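Side-chain contact in TfuA domain-containing protein (Methanosarcina acetivorans, PDB 6XP8), which takes part in peptide backbone thioamidation, probably as a partner of a YcaO enzyme: residues A[147-150]-A[151-155]. Residues are numbered along the deposited sequence; the frame is centred on the assembly and turned at random.
Sequences KEHN and ALLDL
His149 and Leu153, one turn apart on helix 146-157, run alongside each other in the same direction, and CE1 of the His149 imidazole meets CD2 of Leu153 at 3.9 Å. Both side chains hold CG anti to the backbone N (chi1 170° in His149), which brings ring and isobutyl group together over the same flank of the helix. There they pack against helix 128-140, both touching Leu135, with Lys136 also beside the histidine and Arg132 beside the leucine.

A polar side-chain bond joins sequence neighbours. His149 ND1 donates to Asn150 OD1 at 2.9 Å, nearly straight at 167°, and the oxygen lies almost in the ring plane. Asn150 carries CG beside its backbone N and anti to the carbonyl carbon (chi1 -63°), which sets its amide at the ring edge.

In the backbone, Ala151 N, Leu152 N, Leu153 N and Asp154 N donate to the carbonyl oxygens of Lys147, Glu148, His149 and Asn150 respectively, the alpha-helical i to i+4 pattern. Leu152 lays CG against Glu148 O at 3.3 Å. The Glu148 carboxylate turns elsewhere, its OE1 accepting from Ser145 N and forming a salt bridge with Lys183 NZ.

Replacing His149 with an alanine would probably leave Asn150 OD1 without this donor and open a gap beside Leu153 and Leu135. With ND1 as donor, the in-plane bond probably limits rotation of a buried ring that joins the interface with helix 128-140 to the exposed asparagine.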
ATOM      1  N   LYS A 147     -12.258 -10.085 -21.552  1.00 22.16           N
ATOM      2  CA  LYS A 147     -11.133  -9.863 -22.473  1.00 21.96           C
ATOM      3  C   LYS A 147     -10.494  -8.486 -22.240  1.00 21.10           C
ATOM      4  O   LYS A 147      -9.264  -8.376 -22.186  1.00 20.64           O
ATOM      5  CB  LYS A 147     -11.578 -10.021 -23.938  1.00 23.03           C
ATOM      6  CG  LYS A 147     -10.441 -10.044 -24.960  1.00 25.10           C
ATOM      7  CD  LYS A 147     -10.974 -10.163 -26.385  1.00 26.38           C
ATOM      8  CE  LYS A 147      -9.893  -9.905 -27.432  1.00 27.54           C
ATOM      9  NZ  LYS A 147      -9.002 -11.080 -27.655  1.00 28.58           N
ATOM     10  N   GLU A 148     -11.340  -7.460 -22.097  1.00 20.63           N
ATOM     11  CA  GLU A 148     -10.905  -6.080 -21.847  1.00 20.49           C
ATOM     12  C   GLU A 148     -10.244  -5.924 -20.479  1.00 20.00           C
ATOM     13  O   GLU A 148      -9.211  -5.261 -20.363  1.00 19.74           O
ATOM     14  CB  GLU A 148     -12.081  -5.107 -21.980  1.00 20.61           C
ATOM     15  CG  GLU A 148     -12.497  -4.848 -23.422  1.00 20.87           C
ATOM     16  CD  GLU A 148     -13.915  -4.315 -23.565  1.00 21.53           C
ATOM     17  OE1 GLU A 148     -14.692  -4.316 -22.581  1.00 21.84           O
ATOM     18  OE2 GLU A 148     -14.256  -3.889 -24.683  1.00 21.61           O
ATOM     19  N   HIS A 149     -10.847  -6.535 -19.460  1.00 19.75           N
ATOM     20  CA  HIS A 149     -10.265  -6.608 -18.116  1.00 19.38           C
ATOM     21  C   HIS A 149      -8.859  -7.195 -18.162  1.00 19.10           C
ATOM     22  O   HIS A 149      -7.914  -6.582 -17.661  1.00 18.97           O
ATOM     23  CB  HIS A 149     -11.153  -7.438 -17.180  1.00 19.70           C
ATOM     24  CG  HIS A 149     -10.512  -7.759 -15.865  1.00 19.98           C
ATOM     25  ND1 HIS A 149      -9.687  -8.849 -15.684  1.00 20.24           N
ATOM     26  CD2 HIS A 149     -10.567  -7.126 -14.671  1.00 19.99           C
ATOM     27  CE1 HIS A 149      -9.260  -8.873 -14.435  1.00 20.68           C
ATOM     28  NE2 HIS A 149      -9.785  -7.843 -13.797  1.00 20.96           N
ATOM     29  N   ASN A 150      -8.736  -8.379 -18.765  1.00 18.54           N
ATOM     30  CA  ASN A 150      -7.458  -9.096 -18.832  1.00 18.70           C
ATOM     31  C   ASN A 150      -6.394  -8.343 -19.627  1.00 18.25           C
ATOM     32  O   ASN A 150      -5.224  -8.322 -19.225  1.00 19.13           O
ATOM     33  CB  ASN A 150      -7.654 -10.507 -19.397  1.00 19.42           C
ATOM     34  CG  ASN A 150      -8.534 -11.388 -18.515  1.00 19.92           C
ATOM     35  OD1 ASN A 150      -8.905 -11.024 -17.396  1.00 20.78           O
ATOM     36  ND2 ASN A 150      -8.875 -12.563 -19.033  1.00 21.07           N
ATOM     37  N   ALA A 151      -6.805  -7.718 -20.734  1.00 17.08           N
ATOM     38  CA  ALA A 151      -5.887  -6.950 -21.585  1.00 16.57           C
ATOM     39  C   ALA A 151      -5.368  -5.713 -20.857  1.00 16.12           C
ATOM     40  O   ALA A 151      -4.168  -5.428 -20.895  1.00 15.74           O
ATOM     41  CB  ALA A 151      -6.548  -6.566 -22.906  1.00 16.27           C
ATOM     42  N   LEU A 152      -6.267  -4.998 -20.177  1.00 16.07           N
ATOM     43  CA  LEU A 152      -5.887  -3.791 -19.440  1.00 15.89           C
ATOM     44  C   LEU A 152      -5.049  -4.098 -18.201  1.00 15.75           C
ATOM     45  O   LEU A 152      -4.151  -3.328 -17.846  1.00 16.05           O
ATOM     46  CB  LEU A 152      -7.115  -2.961 -19.065  1.00 15.96           C
ATOM     47  CG  LEU A 152      -7.824  -2.267 -20.234  1.00 15.91           C
ATOM     48  CD1 LEU A 152      -9.131  -1.671 -19.745  1.00 16.14           C
ATOM     49  CD2 LEU A 152      -6.963  -1.210 -20.916  1.00 16.39           C
ATOM     50  N   LEU A 153      -5.344  -5.219 -17.549  1.00 15.65           N
ATOM     51  CA  LEU A 153      -4.549  -5.660 -16.407  1.00 15.73           C
ATOM     52  C   LEU A 153      -3.122  -6.034 -16.825  1.00 16.15           C
ATOM     53  O   LEU A 153      -2.158  -5.605 -16.188  1.00 15.59           O
ATOM     54  CB  LEU A 153      -5.251  -6.793 -15.648  1.00 16.04           C
ATOM     55  CG  LEU A 153      -4.506  -7.480 -14.493  1.00 15.98           C
ATOM     56  CD1 LEU A 153      -4.077  -6.508 -13.394  1.00 16.46           C
ATOM     57  CD2 LEU A 153      -5.381  -8.583 -13.925  1.00 16.72           C
ATOM     58  N   ASP A 154      -2.997  -6.810 -17.903  1.00 16.20           N
ATOM     59  CA  ASP A 154      -1.685  -7.114 -18.483  1.00 16.61           C
ATOM     60  C   ASP A 154      -0.907  -5.847 -18.855  1.00 16.13           C
ATOM     61  O   ASP A 154       0.304  -5.764 -18.611  1.00 15.93           O
ATOM     62  CB  ASP A 154      -1.832  -8.024 -19.708  1.00 17.76           C
ATOM     63  CG  ASP A 154      -0.503  -8.310 -20.384  1.00 19.14           C
ATOM     64  OD1 ASP A 154       0.294  -9.105 -19.830  1.00 20.74           O
ATOM     65  OD2 ASP A 154      -0.250  -7.734 -21.464  1.00 19.92           O
ATOM     66  N   LEU A 155      -1.603  -4.870 -19.445  1.00 15.26           N
ATOM     67  CA  LEU A 155      -0.993  -3.578 -19.775  1.00 15.77           C
ATOM     68  C   LEU A 155      -0.448  -2.891 -18.520  1.00 15.50           C
ATOM     69  O   LEU A 155       0.692  -2.418 -18.520  1.00 15.59           O
ATOM     70  CB  LEU A 155      -1.972  -2.661 -20.535  1.00 15.64           C
ATOM     71  CG  LEU A 155      -1.506  -1.246 -20.937  1.00 16.14           C
ATOM     72  CD1 LEU A 155      -0.226  -1.248 -21.769  1.00 16.02           C
ATOM     73  CD2 LEU A 155      -2.607  -0.476 -21.657  1.00 16.48           C
TER